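Local coordinates for protein esterase (Alcaligenes sp., PDB 1QLW) that probably hydrolyses carboxylic esters, as a bacterial esterase built on the alpha/beta hydrolase fold, at residues Y54-R59 against G96-V101; M86-Y91 against L307-L312; I144-P149 against D254-F259. All coordinates share one frame; numbering follows the deposited sequence.

In the fold
The three contacts illustrate how an alpha/beta hydrolase is tied together from sheet to surface. Contact 1 pairs strands 43-57 and 99-103, and contact 2 lays helix 88-94 against the C-terminal helix 306-319. The two have centres 14 Å apart and touch directly: T99 OG1 lies 2.8 Å from D89 OD1, a probable hydrogen bond from sheet to helix. Contact 3 lies elsewhere, its centre 22 Å from that of contact 2 and 33 Å from that of contact 1, on the other side of the chain's centre from contact 1. It involves the loop after strand 248-252, one of those at the C-terminal strand ends where this fold's active site is expected.

Contact 1 of 3, residues Y54-R59 against G96-V101; sequences YQIPQR and GYSTYV. With SO4 (sulfate ion), chain C.
Q55 and T99 face each other as an antiparallel hydrogen-bonded pair, and backbone bonds supply the polar part of the contact. Q55 N donates to T99 O at 3.0 Å, and T99 N returns the bond to Q55 O at 3.0 Å, holding strands 54-57 and 99-101 at 169° to each other. A CA-H...O contact from Y54 CA, 3.1 Å from T99 O, adds to the pairing. The side chains of this pair are satisfied elsewhere: T99 OG1 by D89 of helix 88-94, Q55 OE1 by Q18 of the second subunit.

Aromatic packing marks the next pair, Y54 and Y100, which is non-hydrogen-bonded. Y54 CB sits over the face of the Y100 ring, 3.7 Å from its centroid, in a CH-pi contact. With CG of Y54 lodged between its backbone N and carbonyl carbon (chi1 69°), the Y54 ring leads away, leaving CB over Y100. The two ring planes are 21° apart and slid past each other, barely overlapping. With an alanine in place of Y100, Y54 CB would probably lose the aromatic face that covers it, and a gap is likely to open toward F21 of strand 13-23, which the ring also touches.

Smaller contacts extend the seam. S98 OG meets I56 CG2 at 3.5 Å and P57 CD at 3.4 Å, while P57 CG rests 3.6 Å from G96 C, in the glycine whose Schellman motif ends helix 88-94. Past the strand, R59 N reaches two oxygens of a sulfate, probably from the crystallisation liquor, which S16 OG also binds.

Strand 99-103 in turn runs parallel to strand 65-68, a layout that matches the antiparallel second strand beside the fourth in the alpha/beta hydrolase sheet.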
loop_
_atom_site.group_PDB
_atom_site.type_symbol
_atom_site.label_atom_id
_atom_site.label_comp_id
_atom_site.label_asym_id
_atom_site.label_seq_id
_atom_site.Cartn_x
_atom_site.Cartn_y
_atom_site.Cartn_z
ATOM N N TYR A 54 -2.243 -2.932 -10.939
ATOM C CA TYR A 54 -2.794 -3.827 -11.951
ATOM C C TYR A 54 -1.744 -4.854 -12.380
ATOM O O TYR A 54 -0.534 -4.602 -12.442
ATOM C CB TYR A 54 -3.327 -3.045 -13.162
ATOM C CG TYR A 54 -2.314 -2.361 -14.044
ATOM C CD1 TYR A 54 -1.734 -3.034 -15.118
ATOM C CD2 TYR A 54 -1.932 -1.037 -13.834
ATOM C CE1 TYR A 54 -0.808 -2.416 -15.937
ATOM C CE2 TYR A 54 -1.006 -0.425 -14.666
ATOM C CZ TYR A 54 -0.431 -1.112 -15.707
ATOM O OH TYR A 54 0.507 -0.483 -16.494
ATOM N N GLN A 55 -2.258 -6.043 -12.702
ATOM C CA GLN A 55 -1.464 -7.122 -13.278
ATOM C C GLN A 55 -2.304 -7.721 -14.402
ATOM O O GLN A 55 -3.493 -7.983 -14.214
ATOM C CB GLN A 55 -1.043 -8.129 -12.224
ATOM C CG GLN A 55 0.003 -7.533 -11.290
ATOM C CD GLN A 55 0.724 -8.441 -10.355
ATOM O OE1 GLN A 55 1.930 -8.700 -10.461
ATOM N NE2 GLN A 55 -0.032 -8.929 -9.395
ATOM N N ILE A 56 -1.669 -7.947 -15.549
ATOM C CA ILE A 56 -2.371 -8.369 -16.760
ATOM C C ILE A 56 -1.732 -9.662 -17.257
ATOM O O ILE A 56 -0.554 -9.658 -17.632
ATOM C CB ILE A 56 -2.222 -7.290 -17.858
ATOM C CG1 ILE A 56 -2.726 -5.934 -17.380
ATOM C CG2 ILE A 56 -2.919 -7.741 -19.137
ATOM C CD1 ILE A 56 -2.854 -4.788 -18.302
ATOM N N PRO A 57 -2.467 -10.761 -17.233
ATOM C CA PRO A 57 -1.944 -12.029 -17.728
ATOM C C PRO A 57 -1.862 -11.977 -19.244
ATOM O O PRO A 57 -2.447 -11.095 -19.890
ATOM C CB PRO A 57 -2.945 -13.065 -17.215
ATOM C CG PRO A 57 -4.235 -12.321 -17.193
ATOM C CD PRO A 57 -3.876 -10.900 -16.805
ATOM N N GLN A 58 -1.200 -12.972 -19.834
ATOM C CA GLN A 58 -1.200 -13.071 -21.285
ATOM C C GLN A 58 -2.600 -13.398 -21.778
ATOM O O GLN A 58 -3.332 -14.154 -21.147
ATOM C CB GLN A 58 -0.234 -14.184 -21.716
ATOM C CG GLN A 58 1.187 -13.890 -21.258
ATOM C CD GLN A 58 2.176 -14.801 -21.955
ATOM O OE1 GLN A 58 2.146 -16.005 -21.749
ATOM N NE2 GLN A 58 3.027 -14.195 -22.762
ATOM N N ARG A 59 -3.004 -12.832 -22.913
ATOM C CA ARG A 59 -4.294 -13.121 -23.529
ATOM C C ARG A 59 -5.412 -12.983 -22.513
ATOM O O ARG A 59 -6.276 -13.851 -22.366
ATOM C CB ARG A 59 -4.291 -14.546 -24.121
ATOM C CG ARG A 59 -3.102 -14.696 -25.085
ATOM C CD ARG A 59 -3.302 -15.923 -25.904
ATOM N NE ARG A 59 -3.390 -17.061 -25.124
ATOM C CZ ARG A 59 -2.293 -17.479 -24.814
ATOM N NH1 ARG A 59 -1.181 -17.196 -24.195
ATOM N NH2 ARG A 59 -3.023 -18.646 -25.257
ATOM N N GLY A 96 -6.445 -16.293 -15.778
ATOM C CA GLY A 96 -6.545 -15.518 -16.991
ATOM C C GLY A 96 -7.242 -14.186 -16.898
ATOM O O GLY A 96 -7.525 -13.580 -17.930
ATOM N N TYR A 97 -7.561 -13.735 -15.676
ATOM C CA TYR A 97 -8.170 -12.432 -15.495
ATOM C C TYR A 97 -7.123 -11.392 -15.117
ATOM O O TYR A 97 -6.318 -11.596 -14.217
ATOM C CB TYR A 97 -9.184 -12.472 -14.335
ATOM C CG TYR A 97 -10.435 -13.239 -14.686
ATOM C CD1 TYR A 97 -11.509 -12.577 -15.265
ATOM C CD2 TYR A 97 -10.561 -14.598 -14.443
ATOM C CE1 TYR A 97 -12.680 -13.212 -15.603
ATOM C CE2 TYR A 97 -11.751 -15.252 -14.782
ATOM C CZ TYR A 97 -12.777 -14.559 -15.381
ATOM O OH TYR A 97 -13.970 -15.164 -15.734
ATOM N N SER A 98 -7.202 -10.241 -15.775
ATOM C CA SER A 98 -6.509 -9.070 -15.284
ATOM C C SER A 98 -7.085 -8.629 -13.948
ATOM O O SER A 98 -8.299 -8.740 -13.755
ATOM C CB SER A 98 -6.632 -7.931 -16.279
ATOM O OG SER A 98 -5.961 -8.297 -17.474
ATOM N N THR A 99 -6.219 -8.170 -13.062
ATOM C CA THR A 99 -6.655 -7.746 -11.747
ATOM C C THR A 99 -6.246 -6.299 -11.477
ATOM O O THR A 99 -5.149 -5.861 -11.840
ATOM C CB THR A 99 -6.095 -8.584 -10.595
ATOM O OG1 THR A 99 -4.680 -8.453 -10.580
ATOM C CG2 THR A 99 -6.528 -10.032 -10.740
ATOM N N TYR A 100 -7.169 -5.575 -10.867
ATOM C CA TYR A 100 -6.957 -4.184 -10.445
ATOM C C TYR A 100 -7.239 -4.163 -8.947
ATOM O O TYR A 100 -8.398 -4.307 -8.563
ATOM C CB TYR A 100 -7.829 -3.214 -11.227
ATOM C CG TYR A 100 -7.389 -3.060 -12.661
ATOM C CD1 TYR A 100 -7.595 -4.050 -13.605
ATOM C CD2 TYR A 100 -6.720 -1.921 -13.088
ATOM C CE1 TYR A 100 -7.112 -3.937 -14.893
ATOM C CE2 TYR A 100 -6.263 -1.780 -14.380
ATOM C CZ TYR A 100 -6.451 -2.791 -15.285
ATOM O OH TYR A 100 -5.995 -2.679 -16.571
ATOM N N VAL A 101 -6.208 -4.086 -8.129
ATOM C CA VAL A 101 -6.342 -4.199 -6.673
ATOM C C VAL A 101 -6.135 -2.810 -6.090
ATOM O O VAL A 101 -5.049 -2.227 -6.235
ATOM C CB VAL A 101 -5.351 -5.205 -6.080
ATOM C CG1 VAL A 101 -5.488 -5.243 -4.557
ATOM C CG2 VAL A 101 -5.539 -6.607 -6.657
HETATM S S SO4 C . -1.109 -10.182 -24.764
HETATM O O1 SO4 C . -0.444 -11.253 -23.925
HETATM O O2 SO4 C . -2.420 -10.865 -25.126
HETATM O O3 SO4 C . -0.357 -9.822 -25.973
HETATM O O4 SO4 C . -1.443 -9.046 -23.854
#

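Contact 2 of 3, residues M86-Y91 against L307-L312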
loop_
_atom_site.group_PDB
_atom_site.type_symbol
_atom_site.label_atom_id
_atom_site.label_comp_id
_atom_site.label_asym_id
_atom_site.label_seq_id
_atom_site.Cartn_x
_atom_site.Cartn_y
_atom_site.Cartn_z
ATOM N N MET A 86 -1.329 -18.880 -1.695
ATOM C CA MET A 86 -1.792 -18.077 -2.813
ATOM C C MET A 86 -3.130 -17.415 -2.465
ATOM O O MET A 86 -4.061 -18.046 -1.950
ATOM C CB MET A 86 -1.990 -19.009 -4.024
ATOM C CG MET A 86 -2.258 -18.248 -5.308
ATOM S SD MET A 86 -2.495 -19.347 -6.712
ATOM C CE MET A 86 -0.866 -20.096 -6.831
ATOM N N GLY A 87 -3.200 -16.137 -2.766
ATOM C CA GLY A 87 -4.429 -15.375 -2.566
ATOM C C GLY A 87 -5.222 -15.306 -3.872
ATOM O O GLY A 87 -4.831 -15.790 -4.934
ATOM N N TRP A 88 -6.359 -14.611 -3.770
ATOM C CA TRP A 88 -7.228 -14.480 -4.924
ATOM C C TRP A 88 -6.619 -13.620 -6.012
ATOM O O TRP A 88 -6.889 -13.876 -7.194
ATOM C CB TRP A 88 -8.597 -13.934 -4.546
ATOM C CG TRP A 88 -9.507 -14.906 -3.865
ATOM C CD1 TRP A 88 -9.249 -16.183 -3.452
ATOM C CD2 TRP A 88 -10.862 -14.644 -3.492
ATOM N NE1 TRP A 88 -10.352 -16.731 -2.850
ATOM C CE2 TRP A 88 -11.372 -15.806 -2.882
ATOM C CE3 TRP A 88 -11.718 -13.540 -3.638
ATOM C CZ2 TRP A 88 -12.669 -15.891 -2.384
ATOM C CZ3 TRP A 88 -13.007 -13.641 -3.138
ATOM C CH2 TRP A 88 -13.471 -14.809 -2.520
ATOM N N ASP A 89 -5.838 -12.602 -5.681
ATOM C CA ASP A 89 -5.235 -11.805 -6.752
ATOM C C ASP A 89 -4.394 -12.666 -7.693
ATOM O O ASP A 89 -4.623 -12.734 -8.904
ATOM C CB ASP A 89 -4.429 -10.747 -6.028
ATOM C CG ASP A 89 -3.786 -9.828 -6.989
ATOM O OD1 ASP A 89 -4.156 -9.741 -8.169
ATOM O OD2 ASP A 89 -2.860 -9.156 -6.481
ATOM N N GLU A 90 -3.440 -13.424 -7.126
ATOM C CA GLU A 90 -2.597 -14.293 -7.926
ATOM C C GLU A 90 -3.409 -15.387 -8.595
ATOM O O GLU A 90 -3.175 -15.727 -9.759
ATOM C CB GLU A 90 -1.519 -14.926 -7.041
ATOM C CG GLU A 90 -0.612 -15.857 -7.824
ATOM C CD GLU A 90 0.532 -16.473 -7.077
ATOM O OE1 GLU A 90 0.779 -16.103 -5.915
ATOM O OE2 GLU A 90 1.200 -17.363 -7.662
ATOM N N TYR A 91 -4.372 -15.962 -7.889
ATOM C CA TYR A 91 -5.176 -17.036 -8.468
ATOM C C TYR A 91 -5.958 -16.533 -9.673
ATOM O O TYR A 91 -6.009 -17.184 -10.724
ATOM C CB TYR A 91 -6.112 -17.631 -7.429
ATOM C CG TYR A 91 -6.787 -18.889 -7.894
ATOM C CD1 TYR A 91 -6.046 -20.024 -8.166
ATOM C CD2 TYR A 91 -8.159 -18.981 -7.989
ATOM C CE1 TYR A 91 -6.663 -21.213 -8.512
ATOM C CE2 TYR A 91 -8.800 -20.149 -8.338
ATOM C CZ TYR A 91 -8.042 -21.277 -8.585
ATOM O OH TYR A 91 -8.631 -22.478 -8.908
ATOM N N LEU A 307 -9.379 -21.281 -2.555
ATOM C CA LEU A 307 -9.408 -21.498 -4.005
ATOM C C LEU A 307 -10.678 -22.224 -4.429
ATOM O O LEU A 307 -11.147 -22.023 -5.557
ATOM C CB LEU A 307 -8.147 -22.209 -4.488
ATOM C CG LEU A 307 -6.834 -21.531 -4.077
ATOM C CD1 LEU A 307 -5.666 -22.193 -4.782
ATOM C CD2 LEU A 307 -6.843 -20.039 -4.371
ATOM N N GLN A 308 -11.252 -23.052 -3.549
ATOM C CA GLN A 308 -12.552 -23.659 -3.800
ATOM C C GLN A 308 -13.605 -22.546 -3.920
ATOM O O GLN A 308 -14.465 -22.553 -4.807
ATOM C CB GLN A 308 -12.922 -24.601 -2.663
ATOM C CG GLN A 308 -14.258 -25.297 -2.822
ATOM C CD GLN A 308 -14.646 -26.183 -1.672
ATOM O OE1 GLN A 308 -15.300 -27.226 -1.884
ATOM N NE2 GLN A 308 -14.301 -25.823 -0.463
ATOM N N VAL A 309 -13.556 -21.578 -2.998
ATOM C CA VAL A 309 -14.493 -20.450 -3.028
ATOM C C VAL A 309 -14.254 -19.622 -4.278
ATOM O O VAL A 309 -15.195 -19.223 -4.988
ATOM C CB VAL A 309 -14.403 -19.621 -1.747
ATOM C CG1 VAL A 309 -15.345 -18.424 -1.832
ATOM C CG2 VAL A 309 -14.698 -20.467 -0.515
ATOM N N ALA A 310 -12.987 -19.358 -4.596
ATOM C CA ALA A 310 -12.677 -18.594 -5.806
ATOM C C ALA A 310 -13.237 -19.273 -7.054
ATOM O O ALA A 310 -13.769 -18.594 -7.945
ATOM C CB ALA A 310 -11.178 -18.395 -5.960
ATOM N N ASP A 311 -13.114 -20.600 -7.156
ATOM C CA ASP A 311 -13.638 -21.292 -8.326
ATOM C C ASP A 311 -15.134 -21.111 -8.470
ATOM O O ASP A 311 -15.630 -20.968 -9.582
ATOM C CB ASP A 311 -13.302 -22.781 -8.269
ATOM C CG ASP A 311 -11.888 -23.078 -8.697
ATOM O OD1 ASP A 311 -11.178 -22.169 -9.168
ATOM O OD2 ASP A 311 -11.483 -24.252 -8.573
ATOM N N LEU A 312 -15.883 -21.127 -7.371
ATOM C CA LEU A 312 -17.328 -20.896 -7.446
ATOM C C LEU A 312 -17.605 -19.515 -8.010
ATOM O O LEU A 312 -18.515 -19.335 -8.821
ATOM C CB LEU A 312 -17.957 -21.082 -6.076
ATOM C CG LEU A 312 -18.048 -22.530 -5.589
ATOM C CD1 LEU A 312 -18.315 -22.573 -4.098
ATOM C CD2 LEU A 312 -19.141 -23.281 -6.339
#
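Y91 OH donates to D311 OD1 across 2.6 Å, a short bond joining helix 88-94 to helix 306-319. The hydroxyl meets the carboxylate on its syn side, 24° out of the carboxylate plane, and OD1 lies at the edge of the tyrosine ring, near the ring plane. A long, weak ion pair with K95 also reaches that oxygen and may favour its negative charge. Y91 can span the gap because its CG stands anti to the backbone N (chi1 -170°), directing the ring at the other helix.

Beneath this polar end the ring is packed by aliphatic groups. L307 CD2 lies over one face, 3.9 Å from the ring centroid, in a CH-pi contact, and A310 CB comes within 3.7 Å of Y91 CD2. The same methyl serves a second aromatic: A310 CB covers a face of W88, 3.9 Å from the centroid of its five-membered ring, so the small alanine is wedged between indole and phenol. V309 CG1 approaches the indole differently, at its edge, 3.7 Å from W88 CZ2. Although W88 NE1 is close to A310, its hydrogen bond goes to N306 O just before the segment, and the N306 side chain binds M86 O in return.

G87 holds the N-cap position of helix 88-94, and W88 and Y91 lie on its first turn. Packing of the helix after the third strand against the C-terminal helix, on one side of the central sheet, is a regular feature of the alpha/beta hydrolase fold.

Contact 3 of 3, residues I144-P149 against D254-F259; sequences IFRFGP and DHIEEF
R146 leaves the backbone with CG anti to the carbonyl carbon (chi1 -52°) and an extended second torsion, which together lay CG and CD along the F259 ring; the bend at chi3 (-49°) then turns NE and the guanidinium to the carbonyl of D254. The grip is side-on: NE and NH2 of R146 both bond D254 O, at 2.9 and 3.0 Å, with the oxygen close to the guanidinium plane. I256 CD1 sits over the centre of the guanidinium, 3.4 Å from R146 CZ.

Farther back along the arginine, R146 CG lies over the F259 ring, 3.8 Å from the centroid, in a CH-pi contact. The same ring presents its edge to the loop after helix 138-144, with CZ of F259 3.3 Å from G148 O. Guanidinium and phenyl planes stand 72° apart.

H255 ND1 binds E258 OE2 at 2.9 Å, in the plane of the imidazole, a bond that spans from just before the type I turn I256-F259 into it, while NE2 of H255 turns to D157. NH1 of R146 forms a salt bridge with E230, and W262 adds a cation-pi contact.

Many alpha/beta hydrolases carry the acid of their catalytic triad in the loop after the strand equivalent to 248-252, though no such role is established for this loop. Here it meets, through R146, the Schellman motif that ends helix 138-144.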
loop_
_atom_site.group_PDB
_atom_site.type_symbol
_atom_site.label_atom_id
_atom_site.label_comp_id
_atom_site.label_asym_id
_atom_site.label_seq_id
_atom_site.Cartn_x
_atom_site.Cartn_y
_atom_site.Cartn_z
ATOM N N ILE A 144 -16.048 -10.326 14.854
ATOM C CA ILE A 144 -16.553 -9.762 13.600
ATOM C C ILE A 144 -16.329 -10.715 12.434
ATOM O O ILE A 144 -17.181 -10.890 11.560
ATOM C CB ILE A 144 -15.883 -8.406 13.300
ATOM C CG1 ILE A 144 -16.308 -7.396 14.368
ATOM C CG2 ILE A 144 -16.221 -7.911 11.898
ATOM C CD1 ILE A 144 -15.494 -6.123 14.439
ATOM N N PHE A 145 -15.175 -11.387 12.444
ATOM C CA PHE A 145 -14.805 -12.283 11.370
ATOM C C PHE A 145 -15.353 -13.692 11.550
ATOM O O PHE A 145 -15.220 -14.517 10.644
ATOM C CB PHE A 145 -13.291 -12.328 11.209
ATOM C CG PHE A 145 -12.636 -11.029 10.815
ATOM C CD1 PHE A 145 -13.341 -9.970 10.249
ATOM C CD2 PHE A 145 -11.277 -10.865 10.991
ATOM C CE1 PHE A 145 -12.723 -8.798 9.872
ATOM C CE2 PHE A 145 -10.640 -9.693 10.619
ATOM C CZ PHE A 145 -11.356 -8.666 10.063
ATOM N N ARG A 146 -15.969 -13.967 12.699
ATOM C CA ARG A 146 -16.606 -15.229 13.006
ATOM C C ARG A 146 -15.592 -16.369 13.038
ATOM O O ARG A 146 -15.894 -17.500 12.621
ATOM C CB ARG A 146 -17.772 -15.546 12.058
ATOM C CG ARG A 146 -18.789 -14.430 11.947
ATOM C CD ARG A 146 -20.095 -14.883 11.291
ATOM N NE ARG A 146 -19.865 -15.622 10.060
ATOM C CZ ARG A 146 -19.520 -15.077 8.900
ATOM N NH1 ARG A 146 -19.483 -13.745 8.767
ATOM N NH2 ARG A 146 -19.211 -15.855 7.868
ATOM N N PHE A 147 -14.448 -16.127 13.672
ATOM C CA PHE A 147 -13.495 -17.204 13.858
ATOM C C PHE A 147 -13.910 -18.160 14.979
ATOM O O PHE A 147 -13.475 -19.297 15.006
ATOM C CB PHE A 147 -12.114 -16.638 14.169
ATOM C CG PHE A 147 -11.465 -15.863 13.047
ATOM C CD1 PHE A 147 -11.884 -15.958 11.732
ATOM C CD2 PHE A 147 -10.410 -15.026 13.358
ATOM C CE1 PHE A 147 -11.248 -15.231 10.740
ATOM C CE2 PHE A 147 -9.762 -14.310 12.369
ATOM C CZ PHE A 147 -10.173 -14.413 11.055
ATOM N N GLY A 148 -14.700 -17.641 15.905
ATOM C CA GLY A 148 -15.193 -18.421 17.048
ATOM C C GLY A 148 -16.129 -17.500 17.798
ATOM O O GLY A 148 -16.352 -16.362 17.423
ATOM N N PRO A 149 -16.724 -18.024 18.861
ATOM C CA PRO A 149 -17.745 -17.269 19.577
ATOM C C PRO A 149 -17.232 -16.024 20.260
ATOM O O PRO A 149 -17.893 -14.979 20.339
ATOM C CB PRO A 149 -18.338 -18.293 20.542
ATOM C CG PRO A 149 -17.315 -19.369 20.693
ATOM C CD PRO A 149 -16.564 -19.397 19.387
ATOM N N ASP A 254 -20.096 -19.239 6.597
ATOM C CA ASP A 254 -20.716 -20.050 7.636
ATOM C C ASP A 254 -20.684 -19.426 9.001
ATOM O O ASP A 254 -20.142 -18.328 9.207
ATOM C CB ASP A 254 -20.068 -21.439 7.614
ATOM C CG ASP A 254 -20.930 -22.587 8.084
ATOM O OD1 ASP A 254 -22.080 -22.398 8.527
ATOM O OD2 ASP A 254 -20.420 -23.729 7.989
ATOM N N HIS A 255 -21.327 -20.098 9.958
ATOM C CA HIS A 255 -21.473 -19.628 11.320
ATOM C C HIS A 255 -22.166 -18.268 11.350
ATOM O O HIS A 255 -21.969 -17.469 12.263
ATOM C CB HIS A 255 -20.174 -19.582 12.117
ATOM C CG HIS A 255 -19.589 -20.928 12.377
ATOM N ND1 HIS A 255 -20.034 -21.724 13.411
ATOM C CD2 HIS A 255 -18.590 -21.606 11.769
ATOM C CE1 HIS A 255 -19.336 -22.859 13.407
ATOM N NE2 HIS A 255 -18.458 -22.810 12.417
ATOM N N ILE A 256 -23.108 -18.040 10.420
ATOM C CA ILE A 256 -23.772 -16.752 10.365
ATOM C C ILE A 256 -24.803 -16.589 11.465
ATOM O O ILE A 256 -24.940 -15.542 12.105
ATOM C CB ILE A 256 -24.484 -16.583 8.999
ATOM C CG1 ILE A 256 -23.477 -16.478 7.846
ATOM C CG2 ILE A 256 -25.462 -15.418 8.997
ATOM C CD1 ILE A 256 -22.740 -15.156 7.798
ATOM N N GLU A 257 -25.609 -17.631 11.664
ATOM C CA GLU A 257 -26.771 -17.549 12.523
ATOM C C GLU A 257 -26.528 -17.152 13.951
ATOM O O GLU A 257 -27.351 -16.416 14.525
ATOM C CB GLU A 257 -27.560 -18.875 12.462
ATOM C CG GLU A 257 -28.446 -18.828 11.225
ATOM C CD GLU A 257 -28.143 -19.520 9.949
ATOM O OE1 GLU A 257 -28.079 -20.780 10.179
ATOM O OE2 GLU A 257 -27.739 -19.111 8.829
ATOM N N GLU A 258 -25.359 -17.504 14.488
ATOM C CA GLU A 258 -25.117 -17.218 15.894
ATOM C C GLU A 258 -24.558 -15.836 16.142
ATOM O O GLU A 258 -24.374 -15.492 17.313
ATOM C CB GLU A 258 -24.239 -18.313 16.488
ATOM C CG GLU A 258 -22.873 -18.446 15.856
ATOM C CD GLU A 258 -22.205 -19.787 16.092
ATOM O OE1 GLU A 258 -21.707 -19.966 17.231
ATOM O OE2 GLU A 258 -22.120 -20.629 15.161
ATOM N N PHE A 259 -24.348 -15.029 15.110
ATOM C CA PHE A 259 -23.863 -13.670 15.303
ATOM C C PHE A 259 -24.924 -12.657 14.917
ATOM O O PHE A 259 -25.230 -12.486 13.726
ATOM C CB PHE A 259 -22.589 -13.445 14.460
ATOM C CG PHE A 259 -21.411 -14.242 14.942
ATOM C CD1 PHE A 259 -21.204 -15.530 14.510
ATOM C CD2 PHE A 259 -20.482 -13.711 15.830
ATOM C CE1 PHE A 259 -20.123 -16.276 14.950
ATOM C CE2 PHE A 259 -19.414 -14.457 16.284
ATOM C CZ PHE A 259 -19.232 -15.746 15.839
#